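Local coordinates for protein proteolytically activated form of PPO4 Tyrosinase (Agaricus bisporus var. bisporus H97, PDB 4OUA) that catalyses, with two copper ions, the o-hydroxylation of monophenols and the oxidation of the resulting o-diphenols to o-quinones, the initial step of melanin synthesis, at residues P193-K198 with R259-G264; G11-L16 with A123-Q128; W131-A136 with D213-K218; V301-E306 with G316-K321. One frame throughout, in Å; residues are numbered along the deposited sequence.

Contact 2 comes first along the chain and joins strand 13-14 to the end of helix 116-125. Contact 3 begins a few residues later, and its centre lies about 24 Å from that of contact 2. Contacts 1 and 3 interlock, because their segments alternate. Both involve helix 201-224: residues 193-198 lead into it and residues 213-218 lie on it. Contact 1 and contact 2 sit on opposite sides of the chain's centre, with their centres about 36 Å apart. Contact 4, the two-stranded sheet 304-305 and 318-319, comes last, with its centre about 30 Å or more from the others. Contacts 1 to 3 join parts of the copper-binding core; contact 4 is a hairpin near His81.

Contact 1 of 4, residues P193-K198 with R259-G264; sequences PDADKK and RGAIRG
Pro193 and Ile262 form the dense middle of this contact between two loops. The ring carbon Pro193 CG lies 3.7 Å from Ile262 CG1, and the two side chains cross at a slant. Ile262 CG1 stands between its own backbone N and carbonyl carbon (chi1 56°). This turns the branch toward the other loop, where it lies against the carbonyl oxygen of Asp194. The end of the branch, Ile262 CD1, reaches Lys197 CG at 3.7 Å. One backbone bond crosses beside this packing: Ala261 N donates to Pro193 O at 2.9 Å. On the ring's CD side, Pro193 CD rests 3.9 Å from Gly264 CA, and Trp186 also touches the ring.

Pro193 is buried, but the outer side of the contact faces solvent. There Ala195 and Ala261 are exposed, and their CB methyls are 4.4 Å apart. Ala261 CB lies 3.6 Å from Ala195 N. Asp194 to Lys197 make a type I beta turn at the surface. The turn is tied back by Asp194 OD1 to Asn200 and by Lys197 O to Trp186. With Ile262 cut back to an alanine, a gap is likely to open beside Pro193 and leave Lys197 CG without the methyl it rests on. The loop before helix 201-224 thus meets the loop after helix 246-258 through a small apolar centre and one backbone bond, with the charged groups kept at the outside.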
# COMPACT_ATOMS: atom_id res chain seq x y z
N PRO A 193 -3.90 -0.72 -20.12
CA PRO A 193 -4.09 0.07 -21.35
C PRO A 193 -4.00 -0.77 -22.63
O PRO A 193 -3.31 -1.79 -22.66
CB PRO A 193 -2.94 1.08 -21.29
CG PRO A 193 -1.88 0.39 -20.51
CD PRO A 193 -2.60 -0.44 -19.49
N ASP A 194 -4.70 -0.33 -23.67
CA ASP A 194 -4.67 -1.00 -24.97
C ASP A 194 -3.52 -0.47 -25.82
O ASP A 194 -2.65 0.26 -25.33
CB ASP A 194 -5.99 -0.81 -25.71
CG ASP A 194 -7.10 -1.70 -25.17
OD1 ASP A 194 -6.79 -2.82 -24.71
OD2 ASP A 194 -8.27 -1.29 -25.22
N ALA A 195 -3.52 -0.84 -27.10
CA ALA A 195 -2.50 -0.38 -28.03
C ALA A 195 -2.72 1.08 -28.42
O ALA A 195 -1.79 1.76 -28.85
CB ALA A 195 -2.49 -1.26 -29.27
N ASP A 196 -3.96 1.55 -28.26
CA ASP A 196 -4.29 2.94 -28.56
C ASP A 196 -4.21 3.79 -27.29
O ASP A 196 -4.68 4.93 -27.27
CB ASP A 196 -5.68 3.04 -29.19
CG ASP A 196 -6.78 2.58 -28.25
OD1 ASP A 196 -6.50 1.79 -27.33
OD2 ASP A 196 -7.94 3.02 -28.44
N LYS A 197 -3.63 3.21 -26.25
CA LYS A 197 -3.38 3.91 -24.99
C LYS A 197 -4.65 4.18 -24.18
O LYS A 197 -4.62 4.90 -23.18
CB LYS A 197 -2.64 5.23 -25.25
CG LYS A 197 -1.32 5.06 -26.00
CD LYS A 197 -0.72 6.40 -26.37
CE LYS A 197 0.55 6.23 -27.19
NZ LYS A 197 0.32 5.42 -28.42
N LYS A 198 -5.77 3.60 -24.61
CA LYS A 198 -7.02 3.72 -23.88
C LYS A 198 -7.13 2.67 -22.78
O LYS A 198 -6.67 1.54 -22.94
CB LYS A 198 -8.22 3.59 -24.83
CG LYS A 198 -8.43 4.78 -25.75
CD LYS A 198 -9.68 4.59 -26.60
CE LYS A 198 -9.94 5.79 -27.49
NZ LYS A 198 -11.14 5.59 -28.35
N ARG A 259 -0.17 -3.92 -16.65
CA ARG A 259 0.30 -4.45 -17.93
C ARG A 259 -0.85 -4.91 -18.82
O ARG A 259 -1.46 -5.95 -18.58
CB ARG A 259 1.28 -5.60 -17.69
CG ARG A 259 2.01 -6.08 -18.94
CD ARG A 259 2.92 -5.00 -19.49
NE ARG A 259 3.89 -5.54 -20.44
CZ ARG A 259 3.65 -5.70 -21.74
NH1 ARG A 259 2.47 -5.37 -22.25
NH2 ARG A 259 4.59 -6.20 -22.53
N GLY A 260 -1.14 -4.13 -19.86
CA GLY A 260 -2.10 -4.52 -20.87
C GLY A 260 -1.39 -4.84 -22.18
O GLY A 260 -0.50 -5.68 -22.21
N ALA A 261 -1.79 -4.16 -23.25
CA ALA A 261 -1.07 -4.26 -24.51
C ALA A 261 0.24 -3.49 -24.38
O ALA A 261 1.29 -3.94 -24.82
CB ALA A 261 -1.90 -3.73 -25.66
N ILE A 262 0.15 -2.32 -23.75
CA ILE A 262 1.32 -1.54 -23.39
C ILE A 262 1.36 -1.40 -21.87
O ILE A 262 0.38 -1.71 -21.19
CB ILE A 262 1.32 -0.14 -24.05
CG1 ILE A 262 0.04 0.62 -23.69
CG2 ILE A 262 1.45 -0.27 -25.56
CD1 ILE A 262 -0.07 1.98 -24.35
N ARG A 263 2.49 -0.93 -21.34
CA ARG A 263 2.66 -0.84 -19.89
C ARG A 263 1.91 0.35 -19.29
O ARG A 263 2.08 1.49 -19.73
CB ARG A 263 4.14 -0.76 -19.54
CG ARG A 263 4.95 -1.97 -19.98
CD ARG A 263 6.38 -1.88 -19.48
NE ARG A 263 7.06 -0.68 -19.96
CZ ARG A 263 8.28 -0.31 -19.60
NH1 ARG A 263 8.97 -1.04 -18.74
NH2 ARG A 263 8.81 0.80 -20.09
N GLY A 264 1.10 0.08 -18.28
CA GLY A 264 0.40 1.12 -17.55
C GLY A 264 1.20 1.57 -16.34
O GLY A 264 2.38 1.23 -16.21

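Contact 2 of 4, residues G11-L16 with A123-Q128; sequences GVKNRL and AEDLRQ
Lys13 and Asp125 supply the ionic part. Lys13 NZ forms a salt bridge with Asp125 OD1 at 3.4 Å, and the lysine bends at chi2 and chi4 to lay its methylenes across the carboxylate. NZ also bonds to Gly10 O. The charged end of Arg15 goes to a salt bridge with Glu98.

Hydrogen bonding centres on Arg127. Its NH2 makes a weak bond to Gly11 O, which lies at the guanidinium edge. Arg127 NH1 donates to Glu124 O at 2.8 Å and to Leu126 O at 2.9 Å, both close to the guanidinium plane. NE bonds to Asn348 O, next to strand 349-350, which pairs in parallel with strand 13-14.

Van der Waals contacts come next. Lys13 CB sits over the centre of one guanidinium face, 3.7 Å from Arg127 CZ. Arg15 CG touches Arg127 CB at 3.7 Å, the two arginines crossing at about a right angle.

Arg15 also makes a cation-pi contact with Tyr349.

A leucine in place of Arg127 would probably leave the carbonyls of Glu124, Leu126 and Asn348 without these donors. Arg127 thus gathers carbonyls from the end of helix 116-125 and from Asn348, and Gly11 weakly, while Lys13 and Asp125 add a charge pair.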
# COMPACT_ATOMS: atom_id res chain seq x y z
N GLY A 11 -5.84 5.17 18.96
CA GLY A 11 -5.59 3.82 19.43
C GLY A 11 -5.34 2.85 18.29
O GLY A 11 -5.21 3.25 17.13
N VAL A 12 -5.29 1.56 18.62
CA VAL A 12 -5.04 0.53 17.62
C VAL A 12 -6.34 0.03 16.99
O VAL A 12 -7.11 -0.70 17.61
CB VAL A 12 -4.29 -0.67 18.21
CG1 VAL A 12 -4.20 -1.80 17.20
CG2 VAL A 12 -2.90 -0.25 18.67
N LYS A 13 -6.58 0.45 15.75
CA LYS A 13 -7.76 0.01 15.01
C LYS A 13 -7.38 -0.90 13.85
O LYS A 13 -6.23 -0.92 13.42
CB LYS A 13 -8.55 1.22 14.50
CG LYS A 13 -9.20 2.04 15.60
CD LYS A 13 -10.10 1.18 16.47
CE LYS A 13 -10.81 2.01 17.52
NZ LYS A 13 -9.84 2.78 18.36
N ASN A 14 -8.35 -1.65 13.34
CA ASN A 14 -8.10 -2.60 12.28
C ASN A 14 -8.23 -2.01 10.88
O ASN A 14 -9.10 -1.18 10.62
CB ASN A 14 -9.04 -3.80 12.40
CG ASN A 14 -8.63 -4.76 13.49
OD1 ASN A 14 -7.47 -4.78 13.91
ND2 ASN A 14 -9.57 -5.57 13.96
N ARG A 15 -7.35 -2.45 9.99
CA ARG A 15 -7.51 -2.19 8.57
C ARG A 15 -8.48 -3.22 8.01
O ARG A 15 -8.17 -4.41 7.97
CB ARG A 15 -6.16 -2.24 7.85
CG ARG A 15 -5.16 -1.22 8.35
CD ARG A 15 -3.81 -1.38 7.66
NE ARG A 15 -2.88 -0.32 8.05
CZ ARG A 15 -1.61 -0.27 7.66
NH1 ARG A 15 -1.12 -1.22 6.88
NH2 ARG A 15 -0.84 0.73 8.06
N LEU A 16 -9.65 -2.77 7.59
CA LEU A 16 -10.70 -3.68 7.17
C LEU A 16 -10.48 -4.22 5.76
O LEU A 16 -9.77 -3.62 4.96
CB LEU A 16 -12.07 -2.99 7.24
CG LEU A 16 -12.47 -2.41 8.59
CD1 LEU A 16 -13.87 -1.84 8.53
CD2 LEU A 16 -12.36 -3.46 9.68
N ALA A 123 -13.47 8.91 11.75
CA ALA A 123 -12.19 9.37 11.23
C ALA A 123 -11.05 8.87 12.11
O ALA A 123 -9.97 8.53 11.63
CB ALA A 123 -12.17 10.89 11.14
N GLU A 124 -11.32 8.83 13.42
CA GLU A 124 -10.35 8.34 14.39
C GLU A 124 -10.07 6.85 14.19
O GLU A 124 -8.95 6.39 14.40
CB GLU A 124 -10.84 8.59 15.81
CG GLU A 124 -10.87 10.06 16.20
CD GLU A 124 -9.48 10.65 16.36
OE1 GLU A 124 -8.56 9.89 16.73
OE2 GLU A 124 -9.31 11.86 16.11
N ASP A 125 -11.09 6.11 13.78
CA ASP A 125 -10.96 4.67 13.57
C ASP A 125 -10.54 4.35 12.14
O ASP A 125 -10.23 3.20 11.83
CB ASP A 125 -12.28 3.95 13.89
CG ASP A 125 -12.73 4.16 15.32
OD1 ASP A 125 -11.88 4.49 16.17
OD2 ASP A 125 -13.94 3.99 15.59
N LEU A 126 -10.53 5.36 11.28
CA LEU A 126 -10.24 5.15 9.87
C LEU A 126 -8.82 4.63 9.64
O LEU A 126 -7.85 5.20 10.13
CB LEU A 126 -10.44 6.45 9.09
CG LEU A 126 -10.21 6.33 7.58
CD1 LEU A 126 -11.11 5.27 6.99
CD2 LEU A 126 -10.42 7.67 6.89
N ARG A 127 -8.73 3.54 8.89
CA ARG A 127 -7.45 2.93 8.54
C ARG A 127 -7.47 2.50 7.08
O ARG A 127 -8.53 2.35 6.49
CB ARG A 127 -7.15 1.74 9.45
CG ARG A 127 -7.07 2.06 10.93
CD ARG A 127 -5.85 2.92 11.25
NE ARG A 127 -5.66 3.06 12.69
CZ ARG A 127 -6.28 3.97 13.44
NH1 ARG A 127 -7.14 4.81 12.89
NH2 ARG A 127 -6.04 4.03 14.74
N GLN A 128 -6.29 2.29 6.51
CA GLN A 128 -6.19 1.88 5.11
C GLN A 128 -6.66 0.44 4.90
O GLN A 128 -6.02 -0.50 5.38
CB GLN A 128 -4.76 2.04 4.60
CG GLN A 128 -4.55 1.58 3.17
CD GLN A 128 -5.43 2.32 2.17
OE1 GLN A 128 -6.10 1.70 1.34
NE2 GLN A 128 -5.43 3.64 2.25

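Contact 3 of 4, residues W131-A136 with D213-K218; sequences WDTGFA and DSTREK
Arg216 of helix 201-224 lies alongside Gly134 and Phe135. Its CG is anti to the backbone N (chi1 170°), which carries the chain past the carbonyl of Gly134. Arg216 CB is 3.2 Å from Gly134 O. A bend at chi3 then turns the guanidinium next to the Phe135 ring. The two side chains point the same way with their planes only 10° apart, and Arg216 NH2 is 3.5 Å from Phe135 CD1. The approach is oblique to both flat groups. Phe135 O stands in the guanidinium plane, at its edge, 3.6 Å from Arg216 NH2. Arg216 NH1 is bonded to Ile379 O near the C-terminus, and the Phe135 ring makes a cation-pi contact with Arg376.

Loop 131-136 follows helix 116-125 in the central tyrosinase domain and bends through an inverse gamma turn centred on Asp132. Asp132 O accepts from both Phe135 N and Ala136 N, so the loop folds back on itself. The Asp132 carboxylate forms salt bridges with Arg287 and Arg376. Where the loop meets the helix, Gly134 CA comes 4.3 Å from Arg216 CA, a close backbone approach.

Thr215, one residue before Arg216, holds CG2 anti to the backbone N, with OG1 beside that N (chi1 -67°). The methyl Thr215 CG2 thus meets the loop, 3.5 Å from Thr133 O, while OG1 bonds with Glu211 O one turn earlier. On the far side of the loop, Thr133 CG2 sits over the centre of the Trp131 ring, 3.5 Å above its plane. Ile253 of helix 246-258, the helix that carries His250 and His254, touches both Trp131 and Thr133.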
# COMPACT_ATOMS: atom_id res chain seq x y z
N TRP A 131 -6.67 -5.10 0.08
CA TRP A 131 -7.24 -5.83 -1.04
C TRP A 131 -6.79 -7.29 -0.99
O TRP A 131 -5.70 -7.63 -1.44
CB TRP A 131 -6.82 -5.17 -2.35
CG TRP A 131 -7.30 -5.85 -3.59
CD1 TRP A 131 -8.33 -6.74 -3.71
CD2 TRP A 131 -6.76 -5.70 -4.91
NE1 TRP A 131 -8.46 -7.14 -5.02
CE2 TRP A 131 -7.51 -6.52 -5.77
CE3 TRP A 131 -5.70 -4.95 -5.44
CZ2 TRP A 131 -7.24 -6.61 -7.13
CZ3 TRP A 131 -5.44 -5.04 -6.79
CH2 TRP A 131 -6.20 -5.86 -7.62
N ASP A 132 -7.64 -8.15 -0.44
CA ASP A 132 -7.32 -9.57 -0.28
C ASP A 132 -7.24 -10.28 -1.63
O ASP A 132 -8.16 -11.01 -2.01
CB ASP A 132 -8.35 -10.25 0.63
CG ASP A 132 -7.82 -11.52 1.26
OD1 ASP A 132 -6.88 -12.13 0.71
OD2 ASP A 132 -8.35 -11.91 2.32
N THR A 133 -6.14 -10.07 -2.34
CA THR A 133 -5.97 -10.60 -3.69
C THR A 133 -5.89 -12.12 -3.71
O THR A 133 -6.23 -12.75 -4.72
CB THR A 133 -4.70 -10.02 -4.35
OG1 THR A 133 -3.54 -10.47 -3.63
CG2 THR A 133 -4.74 -8.50 -4.34
N GLY A 134 -5.46 -12.71 -2.61
CA GLY A 134 -5.30 -14.15 -2.52
C GLY A 134 -6.61 -14.90 -2.34
O GLY A 134 -6.69 -16.10 -2.61
N PHE A 135 -7.63 -14.20 -1.87
CA PHE A 135 -8.94 -14.82 -1.64
C PHE A 135 -9.99 -14.27 -2.59
O PHE A 135 -10.92 -14.98 -2.98
CB PHE A 135 -9.38 -14.61 -0.19
CG PHE A 135 -10.73 -15.19 0.12
CD1 PHE A 135 -10.87 -16.51 0.49
CD2 PHE A 135 -11.87 -14.40 0.03
CE1 PHE A 135 -12.11 -17.05 0.76
CE2 PHE A 135 -13.11 -14.93 0.30
CZ PHE A 135 -13.24 -16.25 0.67
N ALA A 136 -9.86 -13.00 -2.96
CA ALA A 136 -10.79 -12.37 -3.88
C ALA A 136 -10.05 -11.41 -4.81
O ALA A 136 -10.03 -10.20 -4.58
CB ALA A 136 -11.88 -11.64 -3.12
N ASP A 213 -7.30 -18.27 -9.41
CA ASP A 213 -6.91 -19.57 -8.86
C ASP A 213 -5.41 -19.66 -8.60
O ASP A 213 -4.99 -20.08 -7.52
CB ASP A 213 -7.33 -20.70 -9.80
CG ASP A 213 -8.84 -20.86 -9.88
OD1 ASP A 213 -9.47 -20.19 -10.73
OD2 ASP A 213 -9.39 -21.66 -9.10
N SER A 214 -4.61 -19.26 -9.58
CA SER A 214 -3.16 -19.34 -9.44
C SER A 214 -2.64 -18.38 -8.38
O SER A 214 -1.65 -18.66 -7.70
CB SER A 214 -2.48 -19.04 -10.78
OG SER A 214 -2.68 -17.69 -11.17
N THR A 215 -3.31 -17.24 -8.23
CA THR A 215 -2.91 -16.23 -7.25
C THR A 215 -3.08 -16.74 -5.82
O THR A 215 -2.25 -16.46 -4.96
CB THR A 215 -3.71 -14.93 -7.43
OG1 THR A 215 -3.35 -14.32 -8.68
CG2 THR A 215 -3.40 -13.96 -6.31
N ARG A 216 -4.17 -17.47 -5.58
CA ARG A 216 -4.42 -18.03 -4.25
C ARG A 216 -3.35 -19.05 -3.89
O ARG A 216 -2.89 -19.10 -2.75
CB ARG A 216 -5.80 -18.68 -4.19
CG ARG A 216 -6.03 -19.48 -2.92
CD ARG A 216 -7.40 -20.14 -2.89
NE ARG A 216 -8.48 -19.17 -2.77
CZ ARG A 216 -9.73 -19.48 -2.47
NH1 ARG A 216 -10.07 -20.75 -2.26
NH2 ARG A 216 -10.65 -18.53 -2.39
N GLU A 217 -2.95 -19.86 -4.86
CA GLU A 217 -1.93 -20.88 -4.65
C GLU A 217 -0.56 -20.25 -4.40
O GLU A 217 0.19 -20.71 -3.55
CB GLU A 217 -1.87 -21.84 -5.84
CG GLU A 217 -3.12 -22.67 -6.02
CD GLU A 217 -3.02 -23.63 -7.19
OE1 GLU A 217 -2.40 -23.27 -8.21
OE2 GLU A 217 -3.56 -24.76 -7.09
N LYS A 218 -0.24 -19.21 -5.16
CA LYS A 218 1.01 -18.49 -4.97
C LYS A 218 1.08 -17.88 -3.57
O LYS A 218 2.11 -17.93 -2.91
CB LYS A 218 1.18 -17.39 -6.02
CG LYS A 218 1.54 -17.89 -7.41
CD LYS A 218 2.16 -16.76 -8.23
CE LYS A 218 2.38 -17.16 -9.68
NZ LYS A 218 1.10 -17.21 -10.44

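Contact 4 of 4, residues V301-E306 with G316-K321; sequences VTQGPE and GTELNK
Gly304 and Leu319 pair through two backbone bonds: Gly304 N donates to Leu319 O at 2.9 Å, and Leu319 N donates to Gly304 O at 2.7 Å. They form the antiparallel hydrogen-bonded pair, and Pro305 with Glu318 forms the non-hydrogen-bonded pair beside it. Further on, Glu306 N bonds to Thr317 O at 2.8 Å and Gly316 N to Glu306 O at 2.7 Å. The result is a short beta hairpin with a long connection.

Side chains add to both faces. On the face of Pro305 and Glu318, Gln303 NE2 makes a weak bond to Glu318 OE1 at 2.6 Å. Gln303 is extended and crosses the bent glutamate at about a right angle, with amide and carboxylate planes 63° apart. On the face of Leu319, Leu319 CD1 meets Glu306 CB at 3.7 Å. At the other end, Val301 CB packs 4.0 Å from Lys321 CB.

The next shell sets these groups. Glu306 OE1 bonds to Gly309 N, and Thr317 OG1 to Ala314 O, both in the connection. Leu319 packs on Phe313 of the connection and on Gln83 and Leu85, close in sequence to the copper ligand His81, whose side chain lies about 7 Å from that of Glu306. Backbone bonds thus carry the pairing, while Leu319 adds an apolar contact with the loop that follows His81.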
# COMPACT_ATOMS: atom_id res chain seq x y z
N VAL A 301 14.48 -9.16 9.83
CA VAL A 301 15.43 -8.69 8.83
C VAL A 301 16.84 -9.24 9.02
O VAL A 301 17.38 -9.20 10.13
CB VAL A 301 15.51 -7.15 8.83
CG1 VAL A 301 16.45 -6.66 7.74
CG2 VAL A 301 14.12 -6.54 8.66
N THR A 302 17.42 -9.73 7.94
CA THR A 302 18.82 -10.15 7.94
C THR A 302 19.62 -9.26 6.99
O THR A 302 19.04 -8.50 6.20
CB THR A 302 18.98 -11.62 7.51
OG1 THR A 302 18.66 -11.77 6.13
CG2 THR A 302 18.08 -12.52 8.34
N GLN A 303 20.94 -9.35 7.07
CA GLN A 303 21.81 -8.49 6.28
C GLN A 303 21.77 -8.82 4.79
O GLN A 303 21.60 -9.98 4.40
CB GLN A 303 23.25 -8.58 6.79
CG GLN A 303 24.27 -7.87 5.92
CD GLN A 303 25.64 -7.82 6.56
OE1 GLN A 303 25.76 -7.81 7.79
NE2 GLN A 303 26.67 -7.80 5.74
N GLY A 304 21.92 -7.80 3.95
CA GLY A 304 21.89 -7.96 2.51
C GLY A 304 22.27 -6.68 1.79
O GLY A 304 22.14 -5.59 2.35
N PRO A 305 22.76 -6.80 0.55
CA PRO A 305 23.22 -5.67 -0.26
C PRO A 305 22.11 -4.94 -1.00
O PRO A 305 21.06 -5.53 -1.29
CB PRO A 305 24.19 -6.32 -1.24
CG PRO A 305 23.60 -7.68 -1.46
CD PRO A 305 23.00 -8.09 -0.13
N GLU A 306 22.34 -3.67 -1.31
CA GLU A 306 21.43 -2.89 -2.15
C GLU A 306 21.76 -3.11 -3.62
O GLU A 306 22.69 -2.52 -4.15
CB GLU A 306 21.51 -1.40 -1.81
CG GLU A 306 20.76 -0.49 -2.78
CD GLU A 306 19.26 -0.50 -2.56
OE1 GLU A 306 18.51 -0.69 -3.55
OE2 GLU A 306 18.82 -0.31 -1.41
N GLY A 316 25.18 -1.51 -3.81
CA GLY A 316 26.36 -2.11 -3.21
C GLY A 316 26.43 -1.89 -1.71
O GLY A 316 27.20 -2.55 -1.02
N THR A 317 25.62 -0.96 -1.22
CA THR A 317 25.58 -0.68 0.21
C THR A 317 25.04 -1.88 0.98
O THR A 317 24.13 -2.57 0.51
CB THR A 317 24.71 0.55 0.52
OG1 THR A 317 25.27 1.71 -0.10
CG2 THR A 317 24.61 0.78 2.02
N GLU A 318 25.60 -2.14 2.16
CA GLU A 318 25.11 -3.21 3.02
C GLU A 318 23.94 -2.73 3.86
O GLU A 318 23.98 -1.64 4.42
CB GLU A 318 26.24 -3.74 3.91
CG GLU A 318 27.23 -4.64 3.19
CD GLU A 318 26.66 -6.01 2.87
OE1 GLU A 318 25.78 -6.47 3.63
OE2 GLU A 318 27.08 -6.61 1.86
N LEU A 319 22.90 -3.56 3.96
CA LEU A 319 21.70 -3.18 4.70
C LEU A 319 21.32 -4.23 5.73
O LEU A 319 21.38 -5.44 5.47
CB LEU A 319 20.54 -2.95 3.74
CG LEU A 319 20.55 -1.68 2.89
CD1 LEU A 319 21.70 -1.67 1.90
CD2 LEU A 319 19.23 -1.51 2.17
N ASN A 320 20.91 -3.77 6.91
CA ASN A 320 20.44 -4.66 7.96
C ASN A 320 19.23 -4.07 8.69
O ASN A 320 18.62 -3.11 8.23
CB ASN A 320 21.56 -4.98 8.96
CG ASN A 320 22.16 -3.74 9.59
OD1 ASN A 320 21.54 -2.68 9.65
ND2 ASN A 320 23.39 -3.86 10.08
N LYS A 321 18.90 -4.66 9.84
CA LYS A 321 17.76 -4.23 10.63
C LYS A 321 17.94 -2.83 11.21
O LYS A 321 16.97 -2.17 11.58
CB LYS A 321 17.50 -5.23 11.76
CG LYS A 321 18.71 -5.44 12.66
CD LYS A 321 18.40 -6.35 13.83
CE LYS A 321 19.61 -6.48 14.74
NZ LYS A 321 19.31 -7.32 15.94